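Local coordinates for YHR177W (Saccharomyces cerevisiae, PDB 4M8B), which probably acts as a DNA-binding transcription regulator, this piece being its WOPR domain, captured here in complex with DNA, at residues R75-K79 with R187-S191; I52-E58 with E138-A144; A20-G25 with F168-L174; L46-N51 with I143-T147. All coordinates share one frame; numbering follows the deposited sequence.

Contact 1: R75-K79 with R187-S191; sequences RISGK and RSNPS. With nucleotides of chain B.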
# COMPACT_ATOMS: atom_id res chain seq x y z
N ARG C 75 -10.65 -2.38 6.28
CA ARG C 75 -10.82 -3.79 6.63
C ARG C 75 -9.44 -4.42 6.81
O ARG C 75 -8.45 -3.92 6.27
CB ARG C 75 -11.61 -4.53 5.54
CG ARG C 75 -13.07 -4.13 5.45
CD ARG C 75 -13.85 -4.56 6.69
NE ARG C 75 -15.24 -4.13 6.64
CZ ARG C 75 -15.73 -3.08 7.30
NH1 ARG C 75 -14.94 -2.36 8.08
NH2 ARG C 75 -17.01 -2.77 7.19
N ILE C 76 -9.36 -5.51 7.56
CA ILE C 76 -8.08 -6.17 7.78
C ILE C 76 -7.91 -7.38 6.86
O ILE C 76 -8.84 -8.15 6.65
CB ILE C 76 -7.90 -6.63 9.25
CG1 ILE C 76 -8.35 -5.53 10.21
CG2 ILE C 76 -6.46 -7.02 9.52
CD1 ILE C 76 -8.15 -5.88 11.67
N SER C 77 -6.71 -7.51 6.29
CA SER C 77 -6.37 -8.66 5.47
C SER C 77 -4.97 -9.11 5.86
O SER C 77 -3.99 -8.62 5.31
CB SER C 77 -6.44 -8.31 3.98
OG SER C 77 -6.15 -9.44 3.18
N GLY C 78 -4.90 -10.02 6.82
CA GLY C 78 -3.62 -10.42 7.38
C GLY C 78 -3.08 -9.33 8.27
O GLY C 78 -3.67 -9.00 9.30
N LYS C 79 -1.95 -8.75 7.87
CA LYS C 79 -1.37 -7.65 8.61
C LYS C 79 -1.54 -6.35 7.83
O LYS C 79 -1.02 -5.30 8.23
CB LYS C 79 0.11 -7.92 8.89
CG LYS C 79 0.36 -9.22 9.63
CD LYS C 79 1.84 -9.44 9.92
CE LYS C 79 2.07 -10.73 10.68
NZ LYS C 79 3.51 -10.94 11.01
N ARG C 187 -6.09 -12.20 14.66
CA ARG C 187 -6.88 -13.29 14.16
C ARG C 187 -7.19 -13.29 12.70
O ARG C 187 -7.70 -14.23 12.20
CB ARG C 187 -8.15 -13.39 14.97
CG ARG C 187 -7.94 -13.79 16.42
CD ARG C 187 -8.98 -14.75 16.90
NE ARG C 187 -10.29 -14.17 16.87
CZ ARG C 187 -10.76 -13.39 17.80
NH1 ARG C 187 -10.02 -13.11 18.81
NH2 ARG C 187 -11.96 -12.91 17.71
N SER C 188 -6.85 -12.23 12.01
CA SER C 188 -7.07 -12.12 10.57
C SER C 188 -6.07 -12.99 9.80
O SER C 188 -4.86 -12.87 9.98
CB SER C 188 -6.96 -10.66 10.11
OG SER C 188 -7.21 -10.55 8.72
N ASN C 189 -6.59 -13.87 8.94
CA ASN C 189 -5.74 -14.80 8.20
C ASN C 189 -6.44 -15.39 6.98
O ASN C 189 -6.85 -16.55 7.00
CB ASN C 189 -5.27 -15.93 9.13
CG ASN C 189 -4.17 -16.77 8.51
OD1 ASN C 189 -3.43 -16.31 7.64
ND2 ASN C 189 -4.05 -18.02 8.97
N PRO C 190 -6.59 -14.58 5.92
CA PRO C 190 -7.26 -14.99 4.67
C PRO C 190 -6.61 -16.19 3.99
O PRO C 190 -5.44 -16.49 4.24
CB PRO C 190 -7.12 -13.74 3.79
CG PRO C 190 -6.95 -12.61 4.74
CD PRO C 190 -6.17 -13.17 5.89
N SER C 191 -7.36 -16.86 3.12
CA SER C 191 -6.87 -18.02 2.39
C SER C 191 -6.08 -17.62 1.15
O SER C 191 -6.59 -17.68 0.03
CB SER C 191 -8.03 -18.94 2.00
OG SER C 191 -9.02 -18.22 1.29
P DT B 5 -10.35 -14.67 7.35
OP1 DT B 5 -10.25 -14.83 5.89
OP2 DT B 5 -9.27 -13.98 8.10
O5' DT B 5 -11.72 -13.92 7.67
C5' DT B 5 -12.93 -14.44 7.13
C4' DT B 5 -14.15 -13.71 7.66
O4' DT B 5 -14.07 -13.59 9.10
C3' DT B 5 -14.32 -12.29 7.14
O3' DT B 5 -15.52 -12.24 6.36
C2' DT B 5 -14.37 -11.40 8.38
C1' DT B 5 -14.68 -12.38 9.50
N1 DT B 5 -14.15 -12.02 10.84
C2 DT B 5 -14.97 -11.41 11.77
O2 DT B 5 -16.14 -11.13 11.57
N3 DT B 5 -14.35 -11.15 12.97
C4 DT B 5 -13.03 -11.42 13.32
O4 DT B 5 -12.57 -11.13 14.43
C5 DT B 5 -12.25 -12.05 12.30
C7 DT B 5 -10.80 -12.40 12.53
C6 DT B 5 -12.83 -12.32 11.13
P DG B 4 -7.36 -19.54 11.10
OP1 DG B 4 -7.16 -20.18 9.83
OP2 DG B 4 -6.23 -19.06 11.84
O5' DG B 4 -8.50 -18.49 10.81
C5' DG B 4 -9.45 -18.76 9.79
C4' DG B 4 -10.55 -17.73 9.77
O4' DG B 4 -11.00 -17.50 11.11
C3' DG B 4 -10.15 -16.34 9.25
O3' DG B 4 -10.71 -16.01 7.99
C2' DG B 4 -10.81 -15.39 10.23
C1' DG B 4 -11.67 -16.29 11.07
N9 DG B 4 -11.84 -15.82 12.43
C8 DG B 4 -10.91 -15.74 13.43
N7 DG B 4 -11.40 -15.25 14.53
C5 DG B 4 -12.71 -14.96 14.22
C6 DG B 4 -13.73 -14.41 15.01
O6 DG B 4 -13.67 -14.03 16.18
N1 DG B 4 -14.91 -14.29 14.30
C2 DG B 4 -15.09 -14.67 13.00
N2 DG B 4 -16.30 -14.45 12.49
N3 DG B 4 -14.16 -15.20 12.26
C4 DG B 4 -13.00 -15.31 12.93
P DA B 7 -19.26 -5.66 7.08
OP1 DA B 7 -20.42 -6.15 6.30
OP2 DA B 7 -18.09 -5.07 6.39
O5' DA B 7 -19.80 -4.61 8.15
C5' DA B 7 -20.85 -5.04 8.99
C4' DA B 7 -20.62 -4.58 10.42
O4' DA B 7 -19.30 -4.96 10.89
C3' DA B 7 -20.72 -3.08 10.60
O3' DA B 7 -21.71 -2.87 11.58
C2' DA B 7 -19.31 -2.66 11.03
C1' DA B 7 -18.81 -3.92 11.72
N9 DA B 7 -17.36 -4.05 11.85
C8 DA B 7 -16.45 -4.35 10.88
N7 DA B 7 -15.21 -4.40 11.30
C5 DA B 7 -15.30 -4.12 12.65
C6 DA B 7 -14.34 -4.02 13.66
N6 DA B 7 -13.03 -4.22 13.45
N1 DA B 7 -14.77 -3.72 14.90
C2 DA B 7 -16.08 -3.54 15.10
N3 DA B 7 -17.08 -3.60 14.22
C4 DA B 7 -16.62 -3.90 13.00
O HOH W 1 -9.74 -10.94 8.27
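G78 N donates to S188 OG (3.0 Å), the one direct hydrogen bond between the two segments, on the DNA-facing surface of this WOPR domain. The hydroxyl reaches G78 N because it lies trans to the S188 backbone nitrogen (chi1 -178°), which also lays OG alongside I76 CG2. P190 comes in beside it, its ring CG packing near S77 OG and its CD near G78 N. A water then ties protein to DNA: it lies 2.6 Å from S188 OG, donates to OP2 of DT5 of chain B and gives a weak bond to I76 O. The same OP2 accepts from N189 N (2.8 Å), a nearly straight bond, so one phosphate oxygen has both a direct and a water-mediated link to the protein. Farther out, two arginines address different parts of the strand. R75 sends NE, weakly, and NH2 to OP2 of DA7 of chain B, a backbone contact, while C8 of the same nucleotide lies over one face of its guanidinium. R187, bent at chi2 and chi3, reads the major-groove edge of DG4 of chain B in the classic two-pronged arginine–guanine pairing: NE donates to N7 (2.8 Å) and NH2 to O6 (2.6 Å).

Contact 2: I52-E58 with E138-A144; sequences IFVFNEE and ETFHLIA. With EDO (1,2-ethanediol), chain D.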
# COMPACT_ATOMS: atom_id res chain seq x y z
N ILE C 52 3.52 1.61 -5.88
CA ILE C 52 3.83 1.35 -4.48
C ILE C 52 4.61 2.52 -3.92
O ILE C 52 5.53 3.03 -4.56
CB ILE C 52 4.65 0.06 -4.32
CG1 ILE C 52 3.83 -1.15 -4.77
CG2 ILE C 52 5.10 -0.11 -2.88
CD1 ILE C 52 4.60 -2.45 -4.74
N PHE C 53 4.24 2.96 -2.72
CA PHE C 53 4.93 4.07 -2.08
C PHE C 53 5.43 3.68 -0.71
O PHE C 53 4.74 3.00 0.04
CB PHE C 53 4.00 5.28 -1.94
CG PHE C 53 3.49 5.81 -3.25
CD1 PHE C 53 2.32 5.31 -3.80
CD2 PHE C 53 4.17 6.81 -3.92
CE1 PHE C 53 1.84 5.80 -5.01
CE2 PHE C 53 3.70 7.30 -5.13
CZ PHE C 53 2.53 6.80 -5.67
N VAL C 54 6.64 4.12 -0.38
CA VAL C 54 7.19 3.95 0.95
C VAL C 54 7.73 5.28 1.42
O VAL C 54 8.40 5.99 0.67
CB VAL C 54 8.31 2.90 0.98
CG1 VAL C 54 8.95 2.84 2.36
CG2 VAL C 54 7.77 1.54 0.58
N PHE C 55 7.42 5.64 2.67
CA PHE C 55 7.98 6.85 3.25
C PHE C 55 8.32 6.69 4.72
O PHE C 55 7.63 5.98 5.46
CB PHE C 55 7.05 8.06 3.04
CG PHE C 55 5.66 7.89 3.60
CD1 PHE C 55 4.66 7.31 2.84
CD2 PHE C 55 5.36 8.32 4.88
CE1 PHE C 55 3.37 7.15 3.35
CE2 PHE C 55 4.07 8.17 5.40
CZ PHE C 55 3.08 7.59 4.63
N ASN C 56 9.40 7.34 5.13
CA ASN C 56 9.78 7.40 6.54
C ASN C 56 8.95 8.48 7.22
O ASN C 56 8.94 9.63 6.78
CB ASN C 56 11.27 7.72 6.65
CG ASN C 56 11.80 7.53 8.05
OD1 ASN C 56 11.13 7.84 9.04
ND2 ASN C 56 13.03 7.03 8.15
N GLU C 57 8.24 8.10 8.28
CA GLU C 57 7.37 9.04 8.99
C GLU C 57 8.14 10.23 9.56
O GLU C 57 7.74 11.38 9.39
CB GLU C 57 6.60 8.32 10.10
CG GLU C 57 5.85 9.24 11.04
CD GLU C 57 4.91 8.49 11.97
OE1 GLU C 57 4.70 8.96 13.11
OE2 GLU C 57 4.38 7.44 11.56
N GLU C 58 9.26 9.94 10.22
CA GLU C 58 10.07 10.98 10.85
C GLU C 58 10.74 11.91 9.84
O GLU C 58 10.70 13.13 9.98
CB GLU C 58 11.12 10.36 11.78
CG GLU C 58 10.56 9.73 13.05
CD GLU C 58 9.88 8.39 12.81
OE1 GLU C 58 9.03 8.00 13.64
OE2 GLU C 58 10.20 7.73 11.80
N GLU C 138 12.28 3.99 13.86
CA GLU C 138 11.72 4.78 12.81
C GLU C 138 10.53 4.06 12.28
O GLU C 138 10.43 2.89 12.45
CB GLU C 138 12.75 5.10 11.75
CG GLU C 138 13.69 6.20 12.21
CD GLU C 138 14.81 6.51 11.26
OE1 GLU C 138 14.81 6.03 10.14
OE2 GLU C 138 15.72 7.24 11.64
N THR C 139 9.59 4.78 11.72
CA THR C 139 8.37 4.18 11.20
C THR C 139 8.28 4.29 9.68
O THR C 139 8.33 5.39 9.12
CB THR C 139 7.13 4.82 11.83
OG1 THR C 139 7.20 4.69 13.26
CG2 THR C 139 5.86 4.15 11.33
N PHE C 140 8.17 3.15 9.01
CA PHE C 140 8.06 3.12 7.56
C PHE C 140 6.65 2.78 7.12
O PHE C 140 6.08 1.77 7.55
CB PHE C 140 9.07 2.14 6.96
CG PHE C 140 10.50 2.51 7.23
CD1 PHE C 140 11.16 2.03 8.35
CD2 PHE C 140 11.19 3.35 6.36
CE1 PHE C 140 12.48 2.38 8.60
CE2 PHE C 140 12.50 3.70 6.61
CZ PHE C 140 13.15 3.21 7.73
N HIS C 141 6.09 3.63 6.27
CA HIS C 141 4.74 3.42 5.77
C HIS C 141 4.80 2.86 4.36
O HIS C 141 5.63 3.28 3.55
CB HIS C 141 3.97 4.74 5.75
CG HIS C 141 3.83 5.38 7.09
ND1 HIS C 141 2.60 5.62 7.68
CD2 HIS C 141 4.75 5.84 7.97
CE1 HIS C 141 2.78 6.19 8.85
NE2 HIS C 141 4.08 6.33 9.05
N LEU C 142 3.92 1.91 4.06
CA LEU C 142 3.85 1.36 2.72
C LEU C 142 2.43 1.43 2.18
O LEU C 142 1.49 0.95 2.80
CB LEU C 142 4.38 -0.08 2.69
CG LEU C 142 4.53 -0.70 1.30
CD1 LEU C 142 5.64 -1.74 1.28
CD2 LEU C 142 3.21 -1.33 0.87
N ILE C 143 2.29 2.05 1.01
CA ILE C 143 1.00 2.16 0.34
C ILE C 143 1.08 1.49 -1.03
O ILE C 143 2.02 1.75 -1.80
CB ILE C 143 0.57 3.62 0.16
CG1 ILE C 143 0.85 4.42 1.43
CG2 ILE C 143 -0.89 3.72 -0.22
CD1 ILE C 143 -0.05 4.06 2.59
N ALA C 144 0.12 0.64 -1.34
CA ALA C 144 0.10 -0.04 -2.63
C ALA C 144 -1.28 0.06 -3.28
O ALA C 144 -2.29 -0.26 -2.65
CB ALA C 144 0.52 -1.50 -2.48
C1 EDO D . 0.56 2.77 6.60
O1 EDO D . 1.83 2.63 7.24
C2 EDO D . -0.04 4.11 7.00
O2 EDO D . 0.54 5.15 6.21
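F55 holds CG between its backbone N and carbonyl carbon (chi1 58°), H141 has CG anti to its carbonyl carbon (chi1 -60°), and together these torsions bring the two side chains over one another. H141 CB sits over the F55 face, 3.4 Å from the ring centroid, a CH-pi contact; the rings themselves are nearly parallel but slid so far that they barely overlap. Both imidazole nitrogens have partners at the ring edge. NE2 donates to E57 OE2 (2.8 Å), which lies in the imidazole plane and accepts through its anti lone pair. ND1 donates to O2 of a 1,2-ethanediol molecule (2.6 Å), probably from the crystallisation liquor. In this crystal the two bonds fix the rotation of the imidazole. On the other face of the sheet V54 CG2 packs on L142 CD1, and N56 ND2 reaches E138 OE1 from above the carboxylate plane (2.9 Å), with the E138 side chain poorly ordered. Paired backbone bonds join F53 with I143 and F55 with H141. E57 N bonds T139 O, and N56 OD1 accepts weakly from E58 N: an antiparallel strand pair of the WOPR domain's sheet, one strand running into an N-capped helical turn.

Contact 3: A20-G25 with F168-L174; sequences ALVFQG and FRPSQKL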
# COMPACT_ATOMS: atom_id res chain seq x y z
N ALA C 20 9.21 -7.45 2.46
CA ALA C 20 10.59 -7.46 2.92
C ALA C 20 11.54 -6.99 1.83
O ALA C 20 12.48 -6.24 2.10
CB ALA C 20 10.98 -8.84 3.40
N LEU C 21 11.28 -7.41 0.60
CA LEU C 21 12.10 -7.02 -0.53
C LEU C 21 12.03 -5.52 -0.80
O LEU C 21 13.05 -4.87 -1.02
CB LEU C 21 11.70 -7.82 -1.78
CG LEU C 21 12.02 -9.32 -1.70
CD1 LEU C 21 11.30 -10.11 -2.79
CD2 LEU C 21 13.52 -9.54 -1.80
N VAL C 22 10.81 -4.97 -0.76
CA VAL C 22 10.62 -3.54 -0.98
C VAL C 22 11.33 -2.71 0.09
O VAL C 22 12.09 -1.79 -0.23
CB VAL C 22 9.12 -3.17 -0.99
CG1 VAL C 22 8.95 -1.67 -1.17
CG2 VAL C 22 8.40 -3.93 -2.09
N PHE C 23 11.09 -3.04 1.35
CA PHE C 23 11.73 -2.37 2.47
C PHE C 23 13.25 -2.45 2.39
O PHE C 23 13.94 -1.45 2.55
CB PHE C 23 11.24 -2.95 3.80
CG PHE C 23 9.88 -2.46 4.22
CD1 PHE C 23 9.53 -1.13 4.07
CD2 PHE C 23 8.95 -3.33 4.76
CE1 PHE C 23 8.28 -0.67 4.46
CE2 PHE C 23 7.70 -2.87 5.15
CZ PHE C 23 7.37 -1.55 5.00
N GLN C 24 13.78 -3.65 2.13
CA GLN C 24 15.22 -3.84 2.02
C GLN C 24 15.78 -3.00 0.88
O GLN C 24 16.84 -2.39 1.01
CB GLN C 24 15.57 -5.32 1.82
CG GLN C 24 17.06 -5.62 1.90
CD GLN C 24 17.65 -5.32 3.27
OE1 GLN C 24 17.14 -5.78 4.29
NE2 GLN C 24 18.71 -4.52 3.29
N GLY C 25 15.04 -2.95 -0.22
CA GLY C 25 15.43 -2.14 -1.36
C GLY C 25 15.48 -0.66 -1.01
O GLY C 25 16.27 0.09 -1.58
N PHE C 168 17.57 -7.59 -3.25
CA PHE C 168 17.01 -6.97 -2.05
C PHE C 168 16.62 -8.02 -1.02
O PHE C 168 15.71 -7.82 -0.23
CB PHE C 168 15.79 -6.11 -2.42
CG PHE C 168 16.10 -5.02 -3.40
CD1 PHE C 168 17.26 -4.27 -3.27
CD2 PHE C 168 15.25 -4.75 -4.45
CE1 PHE C 168 17.55 -3.26 -4.18
CE2 PHE C 168 15.53 -3.75 -5.36
CZ PHE C 168 16.69 -3.00 -5.23
N ARG C 169 17.33 -9.15 -1.06
CA ARG C 169 17.13 -10.23 -0.10
C ARG C 169 17.17 -9.66 1.32
O ARG C 169 18.12 -8.97 1.69
CB ARG C 169 18.22 -11.29 -0.27
CG ARG C 169 18.04 -12.54 0.57
CD ARG C 169 19.37 -13.23 0.81
NE ARG C 169 20.33 -12.32 1.44
CZ ARG C 169 20.44 -12.15 2.75
NH1 ARG C 169 19.66 -12.83 3.57
NH2 ARG C 169 21.33 -11.30 3.23
N PRO C 170 16.12 -9.94 2.11
CA PRO C 170 15.86 -9.33 3.42
C PRO C 170 16.82 -9.78 4.52
O PRO C 170 17.07 -10.98 4.65
CB PRO C 170 14.44 -9.80 3.76
CG PRO C 170 13.88 -10.36 2.48
CD PRO C 170 15.05 -10.88 1.73
N SER C 171 17.32 -8.84 5.32
CA SER C 171 18.10 -9.19 6.50
C SER C 171 17.18 -9.87 7.51
O SER C 171 15.98 -9.62 7.51
CB SER C 171 18.72 -7.94 7.13
OG SER C 171 17.72 -7.12 7.73
N GLN C 172 17.75 -10.72 8.36
CA GLN C 172 16.94 -11.46 9.33
C GLN C 172 16.25 -10.52 10.32
O GLN C 172 15.14 -10.80 10.77
CB GLN C 172 17.79 -12.49 10.08
CG GLN C 172 16.97 -13.44 10.94
CD GLN C 172 16.03 -14.31 10.12
OE1 GLN C 172 16.37 -14.75 9.02
NE2 GLN C 172 14.84 -14.55 10.66
N LYS C 173 16.91 -9.41 10.65
CA LYS C 173 16.34 -8.44 11.57
C LYS C 173 15.04 -7.87 11.01
O LYS C 173 14.11 -7.56 11.75
CB LYS C 173 17.34 -7.31 11.86
CG LYS C 173 16.85 -6.32 12.92
CD LYS C 173 17.92 -5.31 13.33
CE LYS C 173 18.14 -4.25 12.26
NZ LYS C 173 18.61 -2.96 12.85
N LEU C 174 14.98 -7.74 9.68
CA LEU C 174 13.79 -7.26 9.01
C LEU C 174 12.69 -8.32 9.04
O LEU C 174 11.53 -8.02 9.33
CB LEU C 174 14.11 -6.87 7.56
CG LEU C 174 12.98 -6.25 6.74
CD1 LEU C 174 12.45 -5.01 7.44
CD2 LEU C 174 13.46 -5.90 5.33
O HOH W 2 17.63 -4.81 6.71
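A20 CB meets the P170 ring at CG (3.4 Å), part of the apolar packing by which the loop F168-S171 and the first turn of helix 172-179 lie along helix 16-28. L21 turns its CD2 branch to F168 CB and P170 CD, settling beside the main chain where the loop begins. From the other end of the segment L174 brings in CD2, which touches F23 CB (4.0 Å) and lies against the helix backbone at A20 O. The aromatic part is a CH-pi contact: G25 CA sits over one face of the F168 ring, 3.6 Å from its centroid and shifted toward the rim. As G25 has no side chain, the ring can lie directly against the helix main chain.

The polar part centres on Q24. Its CG stands trans to the backbone N and the chain then folds at chi2 (63°), which carries OE1 past F168 O to the loop. There OE1 accepts from S171 N (3.2 Å), a straight bond whose donor stands well above the amide carbonyl plane. A water donates to the same OE1 (2.7 Å) and is hydrogen-bonded to S171 OG. At the other end of the amide, NE2 bonds N28 OD1, one turn further along the helix. S171 is also the N-cap of helix 172-179, its OG accepting weakly from L174 N.

Around this junction, helix 16-28 packs on the sheet with F23, which touches L125 of strand 113-128 and F140 of strand 137-147, and helix 172-179 reaches the same sheet through L174 on L125.

Contact 4: L46-N51 with I143-T147; sequences LVNPGN and IAYYT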
# COMPACT_ATOMS: atom_id res chain seq x y z
N LEU C 46 -1.14 9.45 -8.37
CA LEU C 46 -0.59 8.51 -7.45
C LEU C 46 -1.19 7.18 -7.61
O LEU C 46 -0.62 6.17 -7.38
CB LEU C 46 -0.92 8.94 -6.07
CG LEU C 46 -0.28 10.22 -5.65
CD1 LEU C 46 -0.49 10.43 -4.20
CD2 LEU C 46 1.18 10.16 -5.95
N VAL C 47 -2.42 7.21 -7.95
CA VAL C 47 -3.33 6.22 -7.62
C VAL C 47 -3.37 5.14 -8.65
O VAL C 47 -4.25 4.38 -8.64
CB VAL C 47 -4.64 6.93 -7.35
CG1 VAL C 47 -5.72 6.72 -8.37
CG2 VAL C 47 -5.11 6.64 -5.98
N ASN C 48 -2.45 5.14 -9.56
CA ASN C 48 -2.39 4.16 -10.59
C ASN C 48 -2.08 2.80 -10.10
O ASN C 48 -1.29 2.63 -9.26
CB ASN C 48 -1.33 4.52 -11.55
CG ASN C 48 -1.66 5.73 -12.34
OD1 ASN C 48 -2.78 6.05 -12.50
ND2 ASN C 48 -0.69 6.37 -12.85
N PRO C 49 -2.80 1.77 -10.71
CA PRO C 49 -2.47 0.43 -10.26
C PRO C 49 -1.07 -0.03 -10.45
O PRO C 49 -0.52 0.23 -11.43
CB PRO C 49 -3.31 -0.40 -11.16
CG PRO C 49 -4.53 0.31 -11.14
CD PRO C 49 -4.02 1.57 -11.63
N GLY C 50 -0.51 -0.76 -9.52
CA GLY C 50 0.88 -1.15 -9.58
C GLY C 50 1.79 -0.20 -8.83
O GLY C 50 2.95 -0.53 -8.54
N ASN C 51 1.29 0.99 -8.53
CA ASN C 51 2.07 1.98 -7.79
C ASN C 51 2.27 1.58 -6.33
O ASN C 51 1.31 1.26 -5.62
CB ASN C 51 1.41 3.36 -7.87
CG ASN C 51 1.71 4.07 -9.17
OD1 ASN C 51 2.23 3.47 -10.12
ND2 ASN C 51 1.40 5.36 -9.23
N ILE C 143 2.29 2.05 1.01
CA ILE C 143 1.00 2.16 0.34
C ILE C 143 1.08 1.49 -1.03
O ILE C 143 2.02 1.75 -1.80
CB ILE C 143 0.57 3.62 0.16
CG1 ILE C 143 0.85 4.42 1.43
CG2 ILE C 143 -0.89 3.72 -0.22
CD1 ILE C 143 -0.05 4.06 2.59
N ALA C 144 0.12 0.64 -1.34
CA ALA C 144 0.10 -0.04 -2.63
C ALA C 144 -1.28 0.06 -3.28
O ALA C 144 -2.29 -0.26 -2.65
CB ALA C 144 0.52 -1.50 -2.48
N TYR C 145 -1.31 0.50 -4.53
CA TYR C 145 -2.56 0.60 -5.26
C TYR C 145 -2.67 -0.51 -6.29
O TYR C 145 -1.69 -0.89 -6.92
CB TYR C 145 -2.67 1.96 -5.96
CG TYR C 145 -2.71 3.13 -5.01
CD1 TYR C 145 -3.91 3.62 -4.52
CD2 TYR C 145 -1.54 3.76 -4.61
CE1 TYR C 145 -3.95 4.69 -3.66
CE2 TYR C 145 -1.57 4.83 -3.74
CZ TYR C 145 -2.78 5.29 -3.27
OH TYR C 145 -2.80 6.36 -2.40
N TYR C 146 -3.88 -1.03 -6.45
CA TYR C 146 -4.14 -2.09 -7.40
C TYR C 146 -5.63 -2.17 -7.68
O TYR C 146 -6.41 -1.37 -7.15
CB TYR C 146 -3.61 -3.43 -6.88
CG TYR C 146 -4.23 -3.87 -5.58
CD1 TYR C 146 -3.86 -3.29 -4.38
CD2 TYR C 146 -5.17 -4.89 -5.55
CE1 TYR C 146 -4.42 -3.69 -3.19
CE2 TYR C 146 -5.73 -5.31 -4.36
CZ TYR C 146 -5.36 -4.70 -3.19
OH TYR C 146 -5.92 -5.11 -2.00
N THR C 147 -6.03 -3.13 -8.50
CA THR C 147 -7.44 -3.27 -8.85
C THR C 147 -7.86 -4.73 -8.89
O THR C 147 -7.04 -5.61 -9.16
CB THR C 147 -7.75 -2.60 -10.20
OG1 THR C 147 -9.16 -2.69 -10.47
CG2 THR C 147 -6.99 -3.29 -11.31
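Two backbone hydrogen bonds fasten the loop 46-51 to Y145. Y145 N donates to N51 O (2.9 Å), a nearly straight bond approaching close to the line of the carbonyl, and G50 N donates to Y145 O (2.9 Å) from above that carbonyl's plane. N51 N is turned back to N48 O (3.1 Å), closing a type II beta turn from N48 to N51. G50 occupies the third position of that turn with a positive phi (94°), which glycine adopts readily. A CH···O contact from A144 CA to N51 O (3.5 Å) lies next to the Y145 bond.

The turn thus delivers the chain from helix 40-46 into strand 51-56, and its bonds to Y145 lead into the antiparallel pairing of that strand with strand 137-147 in the domain's sheet.

Among the side chains, the Y145 ring is the chief element. With CG anti to the carbonyl carbon (chi1 -63°), the ring turns toward the loop, so that V47 CA stands over the centre of one face, a CH-pi contact at 4.1 Å from the centroid. V47 CG2 packs at the CE1 side of the ring, the two side chains crossing at about a right angle, and N51 O lies at the ring edge. Beyond the ring, the Y145 hydroxyl bonds both D67 OD2 and W65 NE1, anchoring its buried end.

Side-chain polar bonding within the loop comes from N51: ND2 donates to L46 O (2.9 Å), arriving from above the carbonyl plane and tying the strand's first residue back to L46.

Contacts 2 and 4 are continuous: they share I143 and A144 on strand 137-147, and F53 CE1 lies 3.8 Å from Y145 CE2, joining their side-chain packing. Contact 3 is applied to the face of the same sheet where V54 and L142 lie, with V54 CG2 3.8 Å from V22 CG1 and F140 CB 3.8 Å from F23 CE1. Contact 1 stands apart, its centre about 20 Å from those of contacts 2 and 4 and about 22 Å from that of contact 3, and it bonds the DNA directly. Contacts 2 and 4 each come within about 4 Å of the nucleic acid at their nearest atoms, whereas contact 3 stays about 10 Å away.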